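Local atomic coordinates of spindle assembly checkpoint serine/threonine-protein kinase BUB1 (Saccharomyces cerevisiae, PDB entry 3ESL), a protein that phosphorylates proteins on serine and threonine and acts in the mitotic spindle checkpoint, which delays anaphase until chromosomes are bioriented on the spindle. Residues Tyr118-Ser122 with Ala134-Leu140; Glu126-Phe131 with Tyr159-Leu163; Asn100-Phe106 with Leu186-Pro192. All blocks are in the same frame, centred on the assembly; numbering follows the deposited sequence.

Contact 1. Residues Tyr118-Ser122 with Ala134-Leu140; sequences YEEFS and AKVLLEL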
# COMPACT_ATOMS: atom_id res chain seq x y z
N TYR A 118 -6.00 7.55 2.57
CA TYR A 118 -6.76 8.50 1.74
C TYR A 118 -5.85 9.46 1.00
O TYR A 118 -6.12 9.78 -0.17
CB TYR A 118 -7.78 9.23 2.60
CG TYR A 118 -8.77 8.28 3.20
CD1 TYR A 118 -9.93 7.90 2.50
CD2 TYR A 118 -8.55 7.72 4.46
CE1 TYR A 118 -10.83 7.00 3.06
CE2 TYR A 118 -9.45 6.82 5.01
CZ TYR A 118 -10.58 6.46 4.32
OH TYR A 118 -11.46 5.57 4.88
N GLU A 119 -4.79 9.91 1.66
CA GLU A 119 -3.81 10.81 1.01
C GLU A 119 -3.17 10.17 -0.23
O GLU A 119 -3.10 10.79 -1.30
CB GLU A 119 -2.73 11.25 2.00
CG GLU A 119 -3.28 12.15 3.11
CD GLU A 119 -2.30 12.40 4.24
OE1 GLU A 119 -1.47 11.51 4.55
OE2 GLU A 119 -2.35 13.50 4.84
N GLU A 120 -2.71 8.94 -0.08
CA GLU A 120 -2.06 8.22 -1.17
C GLU A 120 -3.02 7.83 -2.29
O GLU A 120 -2.68 7.97 -3.47
CB GLU A 120 -1.30 7.01 -0.63
CG GLU A 120 -0.11 7.39 0.27
CD GLU A 120 1.03 8.08 -0.48
OE1 GLU A 120 1.26 7.79 -1.67
OE2 GLU A 120 1.71 8.93 0.14
N PHE A 121 -4.20 7.35 -1.92
CA PHE A 121 -5.22 6.95 -2.89
C PHE A 121 -5.65 8.21 -3.67
O PHE A 121 -5.73 8.20 -4.91
CB PHE A 121 -6.39 6.29 -2.16
CG PHE A 121 -7.35 5.52 -3.05
CD1 PHE A 121 -7.23 5.52 -4.44
CD2 PHE A 121 -8.41 4.83 -2.46
CE1 PHE A 121 -8.14 4.81 -5.24
CE2 PHE A 121 -9.34 4.14 -3.26
CZ PHE A 121 -9.20 4.12 -4.63
N SER A 122 -5.87 9.30 -2.95
CA SER A 122 -6.22 10.57 -3.60
C SER A 122 -5.13 11.02 -4.58
O SER A 122 -5.45 11.48 -5.69
CB SER A 122 -6.50 11.67 -2.57
OG SER A 122 -6.75 12.91 -3.22
N ALA A 134 -10.68 12.65 -6.54
CA ALA A 134 -9.56 12.73 -5.59
C ALA A 134 -9.90 13.61 -4.39
O ALA A 134 -9.52 13.30 -3.25
CB ALA A 134 -8.30 13.20 -6.28
N LYS A 135 -10.62 14.71 -4.62
CA LYS A 135 -11.04 15.60 -3.53
C LYS A 135 -12.05 14.89 -2.64
O LYS A 135 -11.92 14.91 -1.42
CB LYS A 135 -11.63 16.91 -4.09
CG LYS A 135 -12.28 17.81 -3.05
CD LYS A 135 -12.66 19.16 -3.65
CE LYS A 135 -13.34 20.05 -2.62
NZ LYS A 135 -13.12 21.48 -2.96
N VAL A 136 -13.02 14.21 -3.25
CA VAL A 136 -14.07 13.53 -2.50
C VAL A 136 -13.46 12.43 -1.61
O VAL A 136 -13.91 12.21 -0.48
CB VAL A 136 -15.15 12.94 -3.43
CG1 VAL A 136 -16.18 12.15 -2.63
CG2 VAL A 136 -15.84 14.06 -4.20
N LEU A 137 -12.42 11.78 -2.12
CA LEU A 137 -11.74 10.74 -1.35
C LEU A 137 -11.11 11.31 -0.07
O LEU A 137 -11.18 10.68 0.99
CB LEU A 137 -10.70 10.06 -2.22
CG LEU A 137 -10.12 8.74 -1.76
CD1 LEU A 137 -11.21 7.76 -1.32
CD2 LEU A 137 -9.31 8.20 -2.93
N LEU A 138 -10.50 12.49 -0.16
CA LEU A 138 -9.95 13.13 1.05
C LEU A 138 -11.06 13.47 2.03
O LEU A 138 -10.94 13.22 3.24
CB LEU A 138 -9.14 14.38 0.70
CG LEU A 138 -7.85 14.15 -0.09
CD1 LEU A 138 -7.29 15.47 -0.58
CD2 LEU A 138 -6.80 13.38 0.74
N GLU A 139 -12.17 13.99 1.52
CA GLU A 139 -13.32 14.31 2.36
C GLU A 139 -13.93 13.05 2.99
O GLU A 139 -14.43 13.09 4.12
CB GLU A 139 -14.37 15.08 1.56
CG GLU A 139 -13.84 16.37 0.97
CD GLU A 139 -14.84 17.08 0.07
OE1 GLU A 139 -15.69 16.40 -0.54
OE2 GLU A 139 -14.76 18.32 -0.03
N LEU A 140 -13.87 11.93 2.28
CA LEU A 140 -14.34 10.65 2.81
C LEU A 140 -13.49 10.19 3.99
O LEU A 140 -14.01 9.66 4.98
CB LEU A 140 -14.34 9.57 1.71
CG LEU A 140 -14.82 8.16 2.08
CD1 LEU A 140 -16.29 8.13 2.56
CD2 LEU A 140 -14.65 7.21 0.89
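Ser122 and Ala134 meet where two successive antiparallel helices come close together, and their small side chains allow the backbones to come close. The axes of 118-122 and 134-140 approach to 8.7 Å at 172°, and the CA atoms of Ser122 and Ala134 are 4.4 Å apart. Ser122 OG donates to Ala134 O at 2.8 Å. It approaches from above the carbonyl plane, 50° out of it, instead of along a lone pair. The same carbonyl accepts a weak helical bond from Leu138 N, so the hydroxyl adds a second donor to an oxygen that its own helix holds loosely. With OG anti to the backbone N (chi1 176°), the hydroxyl reaches across the interface and also comes within 3.5 Å of Leu138 CG.

One turn along, Leu137 fills the groove between Tyr118 and Phe121. Its CD2 methyl sits over one face of the Phe121 ring, 3.6 Å from the centroid, in a CH-pi contact shifted toward the CG end. The other branch, CD1, turns to Tyr118, 4.0 Å from CD1 of that ring. Packing thins out toward Leu140, whose CG is 4.3 Å from Tyr118 CE1. Glu139 points away from the interface and is partly exposed; Val136 turns away to meet helix 177-186, and Glu120 to meet Phe102.

Such close antiparallel pairing of consecutive helices is the building principle of TPR-like folds, the clan to which this Mad3/BUB1 homology region belongs. Neighbouring helices pack on the pair: helix 95-108 stacks Phe102 on Phe121 and places Phe106 against Leu140, helix 177-186 sets Leu186 on Phe121 and Leu182 on Val136, and helix 149-165 brings Leu152 to Leu138 and binds Glu119 through Arg151 and Ser155.

Contact 2. Residues Glu126-Phe131 with Tyr159-Leu163; sequences ENAQFF and YEDRL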
# COMPACT_ATOMS: atom_id res chain seq x y z
N GLU A 126 -5.53 11.83 -8.39
CA GLU A 126 -5.11 13.17 -8.84
C GLU A 126 -4.18 13.10 -10.06
O GLU A 126 -4.43 13.78 -11.08
CB GLU A 126 -4.47 13.97 -7.69
CG GLU A 126 -3.74 15.24 -8.18
CD GLU A 126 -3.12 16.06 -7.07
OE1 GLU A 126 -3.02 15.57 -5.91
OE2 GLU A 126 -2.73 17.21 -7.36
N ASN A 127 -3.13 12.30 -9.95
CA ASN A 127 -2.17 12.10 -11.04
C ASN A 127 -2.83 11.53 -12.29
O ASN A 127 -2.42 11.84 -13.42
CB ASN A 127 -1.00 11.23 -10.59
CG ASN A 127 -0.12 11.91 -9.54
OD1 ASN A 127 -0.07 13.14 -9.46
ND2 ASN A 127 0.57 11.11 -8.74
N ALA A 128 -3.86 10.70 -12.10
CA ALA A 128 -4.62 10.14 -13.21
C ALA A 128 -5.67 11.11 -13.72
O ALA A 128 -6.47 10.77 -14.59
CB ALA A 128 -5.29 8.83 -12.80
N GLN A 129 -5.69 12.32 -13.15
CA GLN A 129 -6.62 13.38 -13.55
C GLN A 129 -8.09 13.10 -13.24
O GLN A 129 -8.99 13.62 -13.90
CB GLN A 129 -6.40 13.78 -15.03
CG GLN A 129 -4.95 13.93 -15.43
CD GLN A 129 -4.54 12.91 -16.45
OE1 GLN A 129 -5.10 12.85 -17.55
NE2 GLN A 129 -3.52 12.12 -16.13
N PHE A 130 -8.35 12.25 -12.24
CA PHE A 130 -9.68 12.14 -11.68
C PHE A 130 -9.75 13.19 -10.57
O PHE A 130 -9.79 12.87 -9.38
CB PHE A 130 -9.96 10.73 -11.13
CG PHE A 130 -10.11 9.67 -12.19
CD1 PHE A 130 -11.27 9.60 -12.97
CD2 PHE A 130 -9.10 8.75 -12.42
CE1 PHE A 130 -11.41 8.60 -13.96
CE2 PHE A 130 -9.22 7.76 -13.39
CZ PHE A 130 -10.38 7.69 -14.16
N PHE A 131 -9.74 14.46 -10.98
CA PHE A 131 -9.49 15.55 -10.04
C PHE A 131 -10.52 15.67 -8.92
O PHE A 131 -10.16 15.76 -7.74
CB PHE A 131 -9.31 16.89 -10.80
CG PHE A 131 -8.05 16.94 -11.63
CD1 PHE A 131 -6.80 16.92 -11.03
CD2 PHE A 131 -8.13 17.02 -13.02
CE1 PHE A 131 -5.64 16.96 -11.80
CE2 PHE A 131 -6.98 17.06 -13.80
CZ PHE A 131 -5.73 17.03 -13.19
N TYR A 159 -4.41 20.54 -1.73
CA TYR A 159 -4.98 20.03 -2.97
C TYR A 159 -5.91 21.05 -3.63
O TYR A 159 -5.89 21.23 -4.86
CB TYR A 159 -5.71 18.71 -2.75
CG TYR A 159 -6.20 18.09 -4.03
CD1 TYR A 159 -5.39 18.10 -5.18
CD2 TYR A 159 -7.47 17.52 -4.12
CE1 TYR A 159 -5.84 17.54 -6.36
CE2 TYR A 159 -7.93 16.97 -5.32
CZ TYR A 159 -7.10 16.98 -6.43
OH TYR A 159 -7.52 16.43 -7.61
N GLU A 160 -6.73 21.71 -2.81
CA GLU A 160 -7.59 22.78 -3.32
C GLU A 160 -6.78 23.93 -3.95
O GLU A 160 -7.23 24.54 -4.91
CB GLU A 160 -8.54 23.28 -2.23
CG GLU A 160 -9.58 22.23 -1.86
CD GLU A 160 -10.46 22.61 -0.68
OE1 GLU A 160 -10.05 23.47 0.14
OE2 GLU A 160 -11.57 22.05 -0.57
N ASP A 161 -5.58 24.18 -3.42
CA ASP A 161 -4.66 25.16 -3.99
C ASP A 161 -4.14 24.71 -5.35
O ASP A 161 -3.95 25.53 -6.25
CB ASP A 161 -3.46 25.39 -3.06
CG ASP A 161 -3.84 26.11 -1.79
OD1 ASP A 161 -4.88 26.81 -1.76
OD2 ASP A 161 -3.08 25.97 -0.80
N ARG A 162 -3.90 23.41 -5.50
CA ARG A 162 -3.46 22.85 -6.78
C ARG A 162 -4.60 22.89 -7.79
O ARG A 162 -4.37 23.14 -8.98
CB ARG A 162 -2.90 21.44 -6.62
CG ARG A 162 -1.63 21.38 -5.77
CD ARG A 162 -0.87 20.06 -5.94
NE ARG A 162 -1.61 18.90 -5.44
CZ ARG A 162 -1.68 18.54 -4.16
NH1 ARG A 162 -1.08 19.26 -3.22
NH2 ARG A 162 -2.37 17.45 -3.82
N LEU A 163 -5.83 22.65 -7.31
CA LEU A 163 -7.03 22.68 -8.15
C LEU A 163 -7.25 24.07 -8.74
O LEU A 163 -7.57 24.20 -9.93
CB LEU A 163 -8.25 22.24 -7.34
CG LEU A 163 -8.93 20.88 -7.64
CD1 LEU A 163 -8.00 19.84 -8.27
CD2 LEU A 163 -9.62 20.32 -6.40
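Glu126 and Phe131 face Tyr159, Arg162 and Leu163 from the two ends of a tight turn between helices. Helix 115-127 ends in a Schellman motif: Gln129 takes positive phi, and its N bonds back to Glu126 O. Phe130 then serves as N-cap of helix 131-143. The opposing segment, 159-163, is helical throughout. The backbones stay well apart, with 7.8 Å between the CA atoms of Phe131 and Leu163, so side chains must span the gap.

Glu126 does so as an extended arm, its CG anti to the backbone N (chi1 167°). Arg162 bends at chi3 and grips the carboxylate side-on with two nitrogens. NE donates to Glu126 OE2 at 2.8 Å, nearly straight at 172°, and NH2 donates to Glu126 OE1 at 2.9 Å. Both oxygens offer their syn lone pairs, and the carboxylate and guanidinium planes lie nearly coplanar, 14° apart. Tyr159 reaches past Glu126 in the opposite direction to the start of the next helix, where its OH donates to Phe131 O at 2.7 Å. That hydroxyl also lies at the edge of the Phe131 ring, 3.5 Å from CD1. Farther along, Leu163 CD1 rests against Phe131 CB at 4.1 Å, and Ile168 touches both residues. Beside this pair, Tyr159 also packs on Ala134 and Leu138 of helix 131-143.

The paired bonds restrict rotation of both charged groups and would favour their ionised forms. The salt bridge links the end of helix 115-127 to helix 149-165, across the helix that separates them in sequence, while the tyrosine bond holds the first turn of that intervening helix. The polar side of this three-helix junction thus rests on one charged pair and one phenol, with apolar packing beside them.

Contact 3. Residues Asn100-Phe106 with Leu186-Pro192; sequences NTFKYMF and LIYRTAP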
# COMPACT_ATOMS: atom_id res chain seq x y z
N ASN A 100 -6.77 -0.83 -8.36
CA ASN A 100 -7.39 -2.07 -7.89
C ASN A 100 -6.84 -2.52 -6.53
O ASN A 100 -7.57 -3.10 -5.72
CB ASN A 100 -7.23 -3.19 -8.91
CG ASN A 100 -8.14 -2.99 -10.11
OD1 ASN A 100 -9.03 -2.13 -10.11
ND2 ASN A 100 -7.92 -3.80 -11.15
N THR A 101 -5.56 -2.25 -6.30
CA THR A 101 -4.96 -2.55 -5.00
C THR A 101 -5.59 -1.67 -3.92
O THR A 101 -6.01 -2.19 -2.89
CB THR A 101 -3.42 -2.42 -5.04
OG1 THR A 101 -2.91 -3.26 -6.08
CG2 THR A 101 -2.80 -2.88 -3.71
N PHE A 102 -5.71 -0.35 -4.17
CA PHE A 102 -6.37 0.51 -3.19
C PHE A 102 -7.82 0.10 -2.94
O PHE A 102 -8.30 0.12 -1.81
CB PHE A 102 -6.33 1.97 -3.63
CG PHE A 102 -5.02 2.66 -3.37
CD1 PHE A 102 -4.63 3.00 -2.08
CD2 PHE A 102 -4.21 3.05 -4.45
CE1 PHE A 102 -3.41 3.68 -1.85
CE2 PHE A 102 -3.00 3.71 -4.24
CZ PHE A 102 -2.60 4.03 -2.93
N LYS A 103 -8.53 -0.27 -4.01
CA LYS A 103 -9.91 -0.73 -3.91
C LYS A 103 -10.07 -2.02 -3.09
O LYS A 103 -11.04 -2.17 -2.33
CB LYS A 103 -10.50 -0.92 -5.32
CG LYS A 103 -10.75 0.40 -6.02
CD LYS A 103 -11.06 0.18 -7.49
CE LYS A 103 -12.27 -0.73 -7.66
NZ LYS A 103 -12.98 -0.50 -8.96
N TYR A 104 -9.12 -2.93 -3.26
CA TYR A 104 -9.10 -4.19 -2.53
C TYR A 104 -8.88 -3.94 -1.03
O TYR A 104 -9.60 -4.47 -0.18
CB TYR A 104 -7.99 -5.06 -3.09
CG TYR A 104 -7.76 -6.39 -2.40
CD1 TYR A 104 -8.52 -7.51 -2.74
CD2 TYR A 104 -6.75 -6.53 -1.45
CE1 TYR A 104 -8.29 -8.74 -2.14
CE2 TYR A 104 -6.51 -7.76 -0.84
CZ TYR A 104 -7.29 -8.86 -1.19
OH TYR A 104 -7.06 -10.08 -0.59
N MET A 105 -7.87 -3.12 -0.72
CA MET A 105 -7.67 -2.65 0.64
C MET A 105 -8.94 -2.01 1.23
O MET A 105 -9.34 -2.33 2.35
CB MET A 105 -6.53 -1.63 0.65
CG MET A 105 -5.17 -2.23 0.24
SD MET A 105 -4.03 -0.89 -0.19
CE MET A 105 -3.72 -0.20 1.42
N PHE A 106 -9.58 -1.12 0.48
CA PHE A 106 -10.79 -0.43 0.94
C PHE A 106 -11.87 -1.46 1.31
O PHE A 106 -12.47 -1.39 2.38
CB PHE A 106 -11.29 0.55 -0.12
CG PHE A 106 -12.42 1.43 0.37
CD1 PHE A 106 -12.15 2.59 1.10
CD2 PHE A 106 -13.74 1.10 0.09
CE1 PHE A 106 -13.19 3.41 1.56
CE2 PHE A 106 -14.79 1.91 0.54
CZ PHE A 106 -14.51 3.07 1.28
N LEU A 186 -15.20 3.09 -6.56
CA LEU A 186 -14.87 2.33 -5.35
C LEU A 186 -15.51 0.95 -5.29
O LEU A 186 -15.09 0.11 -4.50
CB LEU A 186 -15.21 3.13 -4.08
CG LEU A 186 -14.28 4.30 -3.73
CD1 LEU A 186 -14.81 5.13 -2.56
CD2 LEU A 186 -12.86 3.82 -3.46
N ILE A 187 -16.53 0.71 -6.12
CA ILE A 187 -17.23 -0.58 -6.10
C ILE A 187 -16.21 -1.69 -6.33
O ILE A 187 -15.52 -1.70 -7.35
CB ILE A 187 -18.35 -0.68 -7.19
CG1 ILE A 187 -19.46 0.36 -6.95
CG2 ILE A 187 -18.92 -2.09 -7.26
CD1 ILE A 187 -20.19 0.23 -5.63
N TYR A 188 -16.13 -2.60 -5.37
CA TYR A 188 -15.17 -3.69 -5.43
C TYR A 188 -15.51 -4.67 -6.55
O TYR A 188 -16.67 -5.07 -6.71
CB TYR A 188 -15.14 -4.44 -4.09
CG TYR A 188 -14.14 -5.57 -4.11
CD1 TYR A 188 -12.77 -5.30 -4.19
CD2 TYR A 188 -14.55 -6.89 -4.06
CE1 TYR A 188 -11.84 -6.33 -4.22
CE2 TYR A 188 -13.62 -7.94 -4.09
CZ TYR A 188 -12.27 -7.64 -4.17
OH TYR A 188 -11.34 -8.67 -4.19
N ARG A 189 -14.50 -5.06 -7.32
CA ARG A 189 -14.69 -5.98 -8.43
C ARG A 189 -13.87 -7.26 -8.25
O ARG A 189 -14.42 -8.36 -8.14
CB ARG A 189 -14.36 -5.30 -9.76
CG ARG A 189 -15.32 -4.16 -10.15
CD ARG A 189 -16.62 -4.71 -10.74
NE ARG A 189 -16.33 -5.70 -11.77
CZ ARG A 189 -16.22 -5.43 -13.06
NH1 ARG A 189 -16.40 -4.19 -13.51
NH2 ARG A 189 -15.92 -6.41 -13.91
N THR A 190 -12.55 -7.10 -8.19
CA THR A 190 -11.61 -8.21 -8.28
C THR A 190 -10.34 -7.86 -7.49
O THR A 190 -9.99 -6.69 -7.38
CB THR A 190 -11.27 -8.49 -9.78
OG1 THR A 190 -10.52 -9.70 -9.90
CG2 THR A 190 -10.50 -7.33 -10.44
N ALA A 191 -9.67 -8.87 -6.90
CA ALA A 191 -8.33 -8.65 -6.33
C ALA A 191 -7.32 -8.26 -7.42
O ALA A 191 -7.45 -8.69 -8.58
CB ALA A 191 -7.85 -9.87 -5.58
N PRO A 192 -6.30 -7.45 -7.06
CA PRO A 192 -5.28 -7.12 -8.05
C PRO A 192 -4.59 -8.38 -8.53
O PRO A 192 -4.55 -9.38 -7.81
CB PRO A 192 -4.28 -6.24 -7.26
CG PRO A 192 -4.61 -6.43 -5.84
CD PRO A 192 -6.06 -6.79 -5.77
O HOH W 1 -9.84 -4.40 -6.10
O HOH W 2 -13.64 -1.57 -2.76
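The loop between helices 177-186 and 193-200 runs along one side of helix 95-108 in this all-alpha, TPR-like domain, with Tyr104 and Tyr188 packed side by side. Their side chains point the same way; Tyr188 OH lies in the plane of the Tyr104 ring at its edge, 3.4 Å from CD1. Ala191 CB adds a contact of 3.6 Å to Tyr104 CE1, and Pro192 crosses the base of the same side chain, its CD 3.7 Å from Tyr104 CB. Elsewhere on the proline ring, CB of Pro192 approaches Thr101 OG1 at 3.5 Å, a hydroxyl bonded to Glu97 O.

Polar links are mostly indirect. Water 1 donates to Asn100 O and Thr190 O, both at 2.6 Å, and water 2 joins Lys103 O to Leu186 O. A bend at chi3 (58°) brings Lys103 NZ to Ile187 O in a weak bond of 3.2 Å; NZ also bonds Arg185 O, near the end of helix 177-186.

Beyond the loop, Thr101 meets Phe194 and Tyr104 meets Ile195 of helix 193-200, while Trp83 of helix 77-90 touches Thr101 and Met105.

Overall arrangement
The three contacts follow the stacked helices of the N-terminal domain of BUB1. Contacts 1 and 2 share helix 115-127, their centres about 10 Å apart, and their segments alternate along the chain; the salt bridge from Lys135 to Glu160 couples them. Contact 3 lies about 15 Å from contact 1, centre to centre, and touches it through Phe102 and Leu186, which both pack on Phe121. It does not touch contact 2, whose centre is about 21 Å away. In sequence, both other contacts fall between the two segments of contact 3. Contacts 1 and 2 therefore build neighbouring helices onto one another, whereas contact 3 brings the chain back across 79 residues to an earlier helix.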